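Local coordinates for protein putative succinylglutamate desuccinylase / aspartoacylase (Shewanella amazonensis, PDB 3FMC) that is probably a zinc-dependent hydrolase acting on ester or amide bonds, a putative member of the succinylglutamate desuccinylase / aspartoacylase family, at residues 50-55 and 169-174; 239-244 and 259-264. All coordinates share one frame; numbering follows the deposited sequence.

Contact 1. Residues 50-55 and 169-174; sequences NAVIYQ and LDLHTG
L171 carries the strand side of this contact through one methyl group. Its CD1 meets V52 CG1 at 3.9 Å and I53 CG1 at 3.8 Å, touching two successive residues of the helix, and the leucine side chain runs at a slant to both. The leucine is extended beyond CB, with CD1 anti to CA (chi2 -178°), which carries that methyl farthest from the strand. V52 faces it directly, its CB also 4.1 Å from L171 CD1, while I53 brings CG1 in from a flank of the helix. All three residues are buried, and the touch is purely apolar.

D170 and H172 point to the other face of the strand. H172 NE2 donates to D170 OD2 at 2.7 Å, with an N-H...O angle of 155°; the acceptor lies nearly in the imidazole plane but is met from well above the plane of its own carboxylate. In the second shell, Q39 NE2 bonds to D170 OD1 and so helps position the carboxylate that holds H172 NE2. Farther along, back on the L171 side, T173 OG1 bonds to G174 O at 2.9 Å, in the carbonyl plane and on a lone pair.

On its outer side helix 48-60 meets another copy of the protein, where L323 of the second subunit packs on N50 and I53. The donor atoms of H43, E46 and H172 converge, consistent with a zinc site such as this family has. A helix packed behind a central strand whose opposite face bears the presumed metal-binding histidine is consistent with the M14-like zinc hydrolase fold.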
loop_
_atom_site.group_PDB
_atom_site.type_symbol
_atom_site.label_atom_id
_atom_site.label_comp_id
_atom_site.label_asym_id
_atom_site.label_seq_id
_atom_site.Cartn_x
_atom_site.Cartn_y
_atom_site.Cartn_z
ATOM N N ASN C 50 1.595 10.450 -21.992
ATOM C CA ASN C 50 0.279 10.835 -22.517
ATOM C C ASN C 50 0.352 12.240 -23.142
ATOM O O ASN C 50 -0.260 12.509 -24.210
ATOM C CB ASN C 50 -0.785 10.815 -21.411
ATOM C CG ASN C 50 -0.969 9.415 -20.829
ATOM O OD1 ASN C 50 -1.162 8.481 -21.574
ATOM N ND2 ASN C 50 -0.810 9.267 -19.519
ATOM N N ALA C 51 1.068 13.129 -22.463
ATOM C CA ALA C 51 1.242 14.516 -22.933
ATOM C C ALA C 51 2.049 14.488 -24.221
ATOM O O ALA C 51 1.793 15.303 -25.150
ATOM C CB ALA C 51 1.968 15.402 -21.837
ATOM N N VAL C 52 3.004 13.565 -24.297
ATOM C CA VAL C 52 3.812 13.421 -25.539
ATOM C C VAL C 52 2.942 12.925 -26.713
ATOM O O VAL C 52 3.019 13.439 -27.855
ATOM C CB VAL C 52 5.100 12.582 -25.320
ATOM C CG1 VAL C 52 5.828 12.363 -26.654
ATOM C CG2 VAL C 52 6.041 13.247 -24.283
ATOM N N ILE C 53 2.098 11.925 -26.451
ATOM C CA ILE C 53 1.189 11.402 -27.462
ATOM C C ILE C 53 0.212 12.504 -27.894
ATOM O O ILE C 53 -0.042 12.713 -29.108
ATOM C CB ILE C 53 0.480 10.106 -26.986
ATOM C CG1 ILE C 53 1.489 8.932 -26.990
ATOM C CG2 ILE C 53 -0.735 9.766 -27.837
ATOM C CD1 ILE C 53 0.908 7.552 -26.550
ATOM N N TYR C 54 -0.290 13.245 -26.925
ATOM C CA TYR C 54 -1.196 14.346 -27.209
ATOM C C TYR C 54 -0.532 15.340 -28.197
ATOM O O TYR C 54 -1.089 15.674 -29.233
ATOM C CB TYR C 54 -1.539 15.066 -25.912
ATOM C CG TYR C 54 -2.332 16.331 -26.119
ATOM C CD1 TYR C 54 -3.696 16.270 -26.441
ATOM C CD2 TYR C 54 -1.734 17.581 -26.005
ATOM C CE1 TYR C 54 -4.421 17.400 -26.650
ATOM C CE2 TYR C 54 -2.462 18.719 -26.216
ATOM C CZ TYR C 54 -3.807 18.624 -26.546
ATOM O OH TYR C 54 -4.544 19.760 -26.721
ATOM N N GLN C 55 0.637 15.840 -27.833
ATOM C CA GLN C 55 1.320 16.829 -28.668
ATOM C C GLN C 55 1.673 16.250 -30.029
ATOM O O GLN C 55 1.561 16.965 -31.036
ATOM C CB GLN C 55 2.568 17.380 -27.988
ATOM C CG GLN C 55 2.322 18.187 -26.700
ATOM C CD GLN C 55 1.731 19.531 -26.934
ATOM O OE1 GLN C 55 1.004 19.719 -27.886
ATOM N NE2 GLN C 55 1.969 20.446 -26.039
ATOM N N LEU C 169 7.616 2.451 -30.518
ATOM C CA LEU C 169 8.137 3.443 -29.563
ATOM C C LEU C 169 7.356 3.318 -28.248
ATOM O O LEU C 169 6.157 3.551 -28.216
ATOM C CB LEU C 169 8.010 4.880 -30.092
ATOM C CG LEU C 169 8.605 5.182 -31.466
ATOM C CD1 LEU C 169 8.294 6.671 -31.826
ATOM C CD2 LEU C 169 10.078 4.824 -31.496
ATOM N N ASP C 170 8.050 2.934 -27.185
ATOM C CA ASP C 170 7.439 2.749 -25.836
ATOM C C ASP C 170 7.841 3.972 -25.016
ATOM O O ASP C 170 9.014 4.201 -24.769
ATOM C CB ASP C 170 7.946 1.445 -25.220
ATOM C CG ASP C 170 7.098 0.969 -24.020
ATOM O OD1 ASP C 170 6.052 1.584 -23.757
ATOM O OD2 ASP C 170 7.514 -0.010 -23.339
ATOM N N LEU C 171 6.858 4.760 -24.636
ATOM C CA LEU C 171 7.105 5.982 -23.899
ATOM C C LEU C 171 6.976 5.771 -22.387
ATOM O O LEU C 171 5.874 5.454 -21.852
ATOM C CB LEU C 171 6.177 7.099 -24.342
ATOM C CG LEU C 171 6.083 7.348 -25.856
ATOM C CD1 LEU C 171 5.156 8.525 -26.081
ATOM C CD2 LEU C 171 7.448 7.591 -26.478
ATOM N N HIS C 172 8.101 6.028 -21.720
ATOM C CA HIS C 172 8.245 5.910 -20.281
ATOM C C HIS C 172 8.780 7.215 -19.675
ATOM O O HIS C 172 9.035 8.195 -20.366
ATOM C CB HIS C 172 9.206 4.747 -19.965
ATOM C CG HIS C 172 8.640 3.368 -20.229
ATOM N ND1 HIS C 172 8.245 2.507 -19.214
ATOM C CD2 HIS C 172 8.412 2.707 -21.390
ATOM C CE1 HIS C 172 7.801 1.379 -19.744
ATOM N NE2 HIS C 172 7.888 1.473 -21.062
ATOM N N THR C 173 8.917 7.196 -18.362
ATOM C CA THR C 173 9.647 8.212 -17.613
ATOM C C THR C 173 10.453 7.481 -16.539
ATOM O O THR C 173 10.174 6.327 -16.209
ATOM C CB THR C 173 8.778 9.283 -16.917
ATOM O OG1 THR C 173 8.234 8.799 -15.677
ATOM C CG2 THR C 173 7.644 9.841 -17.813
ATOM N N GLY C 174 11.450 8.185 -16.006
ATOM C CA GLY C 174 12.176 7.743 -14.833
ATOM C C GLY C 174 11.483 8.336 -13.614
ATOM O O GLY C 174 10.384 8.870 -13.721
#

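Contact 2. Residues 239-244 and 259-264; sequences LTLELG and EGILAY
L241 and I261 join strand 237-243 to helix 251-267, one of the helices packed against the central sheet of the catalytic domain, an alpha/beta fold consistent with M14-like zinc hydrolases. L241 CD2 lies 3.9 Å from I261 CG1 and 4.0 Å from I261 CD1, the two side chains crossing at an angle. L241 points straight at the helix, whereas I261 leaves its backbone off to one side and only its outer atoms swing in; its extended branch (chi2 175°) runs past the L241 methyl, which is why both CG1 and CD1 touch it. The same isoleucine also touches V52 and L56 of helix 48-60 and L169 of strand 167-174, placing it where two helices meet over the sheet.

Two residues earlier on the strand and one helical turn further on, L239 and Y264 approach from opposite directions in a second apolar touch. Y264 has CG anti to its own backbone N (chi1 -176°), which turns the ring toward the strand. F194 stacks on that ring, and A190 touches both L239 and the tyrosine.

Of the side chains that touch, Y264 alone has a polar end. Its hydroxyl is hydrogen-bonded to E187 OE2 and to R268 NH1, with a weaker bond to S237 OG, so a buried oxygen is well supplied; these bonds and the stacking F194 limit the ring's movement. L239 packs close to this polar end of the ring: its CD1 methyl, coming in obliquely, is 4.1 Å from both Y264 CZ and Y264 OH.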
loop_
_atom_site.group_PDB
_atom_site.type_symbol
_atom_site.label_atom_id
_atom_site.label_comp_id
_atom_site.label_asym_id
_atom_site.label_seq_id
_atom_site.Cartn_x
_atom_site.Cartn_y
_atom_site.Cartn_z
ATOM N N LEU C 239 12.320 1.119 -29.710
ATOM C CA LEU C 239 13.057 2.057 -28.852
ATOM C C LEU C 239 12.192 2.423 -27.651
ATOM O O LEU C 239 10.960 2.502 -27.768
ATOM C CB LEU C 239 13.321 3.318 -29.674
ATOM C CG LEU C 239 14.104 3.000 -30.965
ATOM C CD1 LEU C 239 13.549 3.770 -32.094
ATOM C CD2 LEU C 239 15.571 3.254 -30.737
ATOM N N THR C 240 12.837 2.697 -26.508
ATOM C CA THR C 240 12.118 3.092 -25.301
ATOM C C THR C 240 12.619 4.457 -24.904
ATOM O O THR C 240 13.790 4.633 -24.654
ATOM C CB THR C 240 12.319 2.039 -24.177
ATOM O OG1 THR C 240 11.918 0.749 -24.668
ATOM C CG2 THR C 240 11.556 2.392 -22.918
ATOM N N LEU C 241 11.714 5.413 -24.871
ATOM C CA LEU C 241 12.026 6.769 -24.527
ATOM C C LEU C 241 11.619 7.023 -23.081
ATOM O O LEU C 241 10.481 6.805 -22.728
ATOM C CB LEU C 241 11.294 7.724 -25.484
ATOM C CG LEU C 241 11.728 7.789 -26.995
ATOM C CD1 LEU C 241 11.582 6.551 -27.796
ATOM C CD2 LEU C 241 10.999 9.032 -27.641
ATOM N N GLU C 242 12.585 7.455 -22.252
ATOM C CA GLU C 242 12.390 7.731 -20.819
ATOM C C GLU C 242 12.420 9.240 -20.721
ATOM O O GLU C 242 13.490 9.870 -20.609
ATOM C CB GLU C 242 13.522 7.095 -19.994
ATOM C CG GLU C 242 13.755 5.592 -20.181
ATOM C CD GLU C 242 12.799 4.705 -19.356
ATOM O OE1 GLU C 242 12.378 5.126 -18.271
ATOM O OE2 GLU C 242 12.511 3.589 -19.817
ATOM N N LEU C 243 11.238 9.829 -20.788
ATOM C CA LEU C 243 11.061 11.280 -20.913
ATOM C C LEU C 243 10.930 12.105 -19.645
ATOM O O LEU C 243 9.922 12.743 -19.390
ATOM C CB LEU C 243 9.886 11.516 -21.874
ATOM C CG LEU C 243 10.150 10.909 -23.290
ATOM C CD1 LEU C 243 8.983 11.089 -24.211
ATOM C CD2 LEU C 243 11.447 11.516 -23.953
ATOM N N GLY C 244 11.996 12.151 -18.872
ATOM C CA GLY C 244 12.000 12.979 -17.668
ATOM C C GLY C 244 11.429 12.258 -16.472
ATOM O O GLY C 244 11.520 11.031 -16.366
ATOM N N GLU C 259 8.567 16.719 -31.056
ATOM C CA GLU C 259 9.329 17.266 -32.203
ATOM C C GLU C 259 10.508 16.363 -32.553
ATOM O O GLU C 259 10.830 16.126 -33.730
ATOM C CB GLU C 259 9.718 18.717 -31.920
ATOM C CG GLU C 259 8.530 19.676 -32.010
ATOM C CD GLU C 259 8.849 21.083 -31.461
ATOM O OE1 GLU C 259 9.936 21.289 -30.870
ATOM O OE2 GLU C 259 7.996 21.980 -31.585
ATOM N N GLY C 260 11.134 15.779 -31.541
ATOM C CA GLY C 260 12.189 14.798 -31.775
ATOM C C GLY C 260 11.687 13.531 -32.436
ATOM O O GLY C 260 12.305 13.005 -33.334
ATOM N N ILE C 261 10.562 13.006 -31.953
ATOM C CA ILE C 261 9.943 11.831 -32.552
ATOM C C ILE C 261 9.662 12.131 -34.028
ATOM O O ILE C 261 9.947 11.309 -34.889
ATOM C CB ILE C 261 8.653 11.455 -31.821
ATOM C CG1 ILE C 261 8.995 10.961 -30.394
ATOM C CG2 ILE C 261 7.881 10.375 -32.604
ATOM C CD1 ILE C 261 7.804 10.668 -29.487
ATOM N N LEU C 262 9.136 13.302 -34.316
ATOM C CA LEU C 262 8.887 13.674 -35.735
ATOM C C LEU C 262 10.150 13.622 -36.580
ATOM O O LEU C 262 10.090 13.194 -37.744
ATOM C CB LEU C 262 8.226 15.035 -35.843
ATOM C CG LEU C 262 6.740 15.229 -35.578
ATOM C CD1 LEU C 262 6.467 16.758 -35.637
ATOM C CD2 LEU C 262 5.927 14.474 -36.605
ATOM N N ALA C 263 11.283 14.083 -36.045
ATOM C CA ALA C 263 12.560 13.984 -36.801
ATOM C C ALA C 263 12.862 12.513 -37.177
ATOM O O ALA C 263 13.315 12.215 -38.289
ATOM C CB ALA C 263 13.723 14.605 -36.013
ATOM N N TYR C 264 12.644 11.559 -36.242
ATOM C CA TYR C 264 12.850 10.161 -36.517
ATOM C C TYR C 264 11.878 9.681 -37.591
ATOM O O TYR C 264 12.254 8.970 -38.497
ATOM C CB TYR C 264 12.716 9.290 -35.241
ATOM C CG TYR C 264 13.020 7.844 -35.489
ATOM C CD1 TYR C 264 14.309 7.417 -35.731
ATOM C CD2 TYR C 264 12.008 6.878 -35.468
ATOM C CE1 TYR C 264 14.595 6.112 -35.991
ATOM C CE2 TYR C 264 12.299 5.552 -35.719
ATOM C CZ TYR C 264 13.594 5.163 -35.956
ATOM O OH TYR C 264 13.923 3.840 -36.208
#

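Overall arrangement
Both contacts are core ones, all their touching residues buried, and each seats a helix against one of two neighbouring parallel strands. The strands are joined directly by probable backbone hydrogen bonds, H172 N to L241 O at 2.7 Å and H172 O to L243 N at 2.8 Å, while V52 of contact 1 also packs on I261 and L243 of contact 2, so the two helices share one apolar layer on that side of the sheet. They differ in surroundings. Contact 1 backs onto the possible metal site and has a second subunit against its helix; contact 2 is untouched by other chains and ends in a tyrosine hydroxyl bound within its own chain.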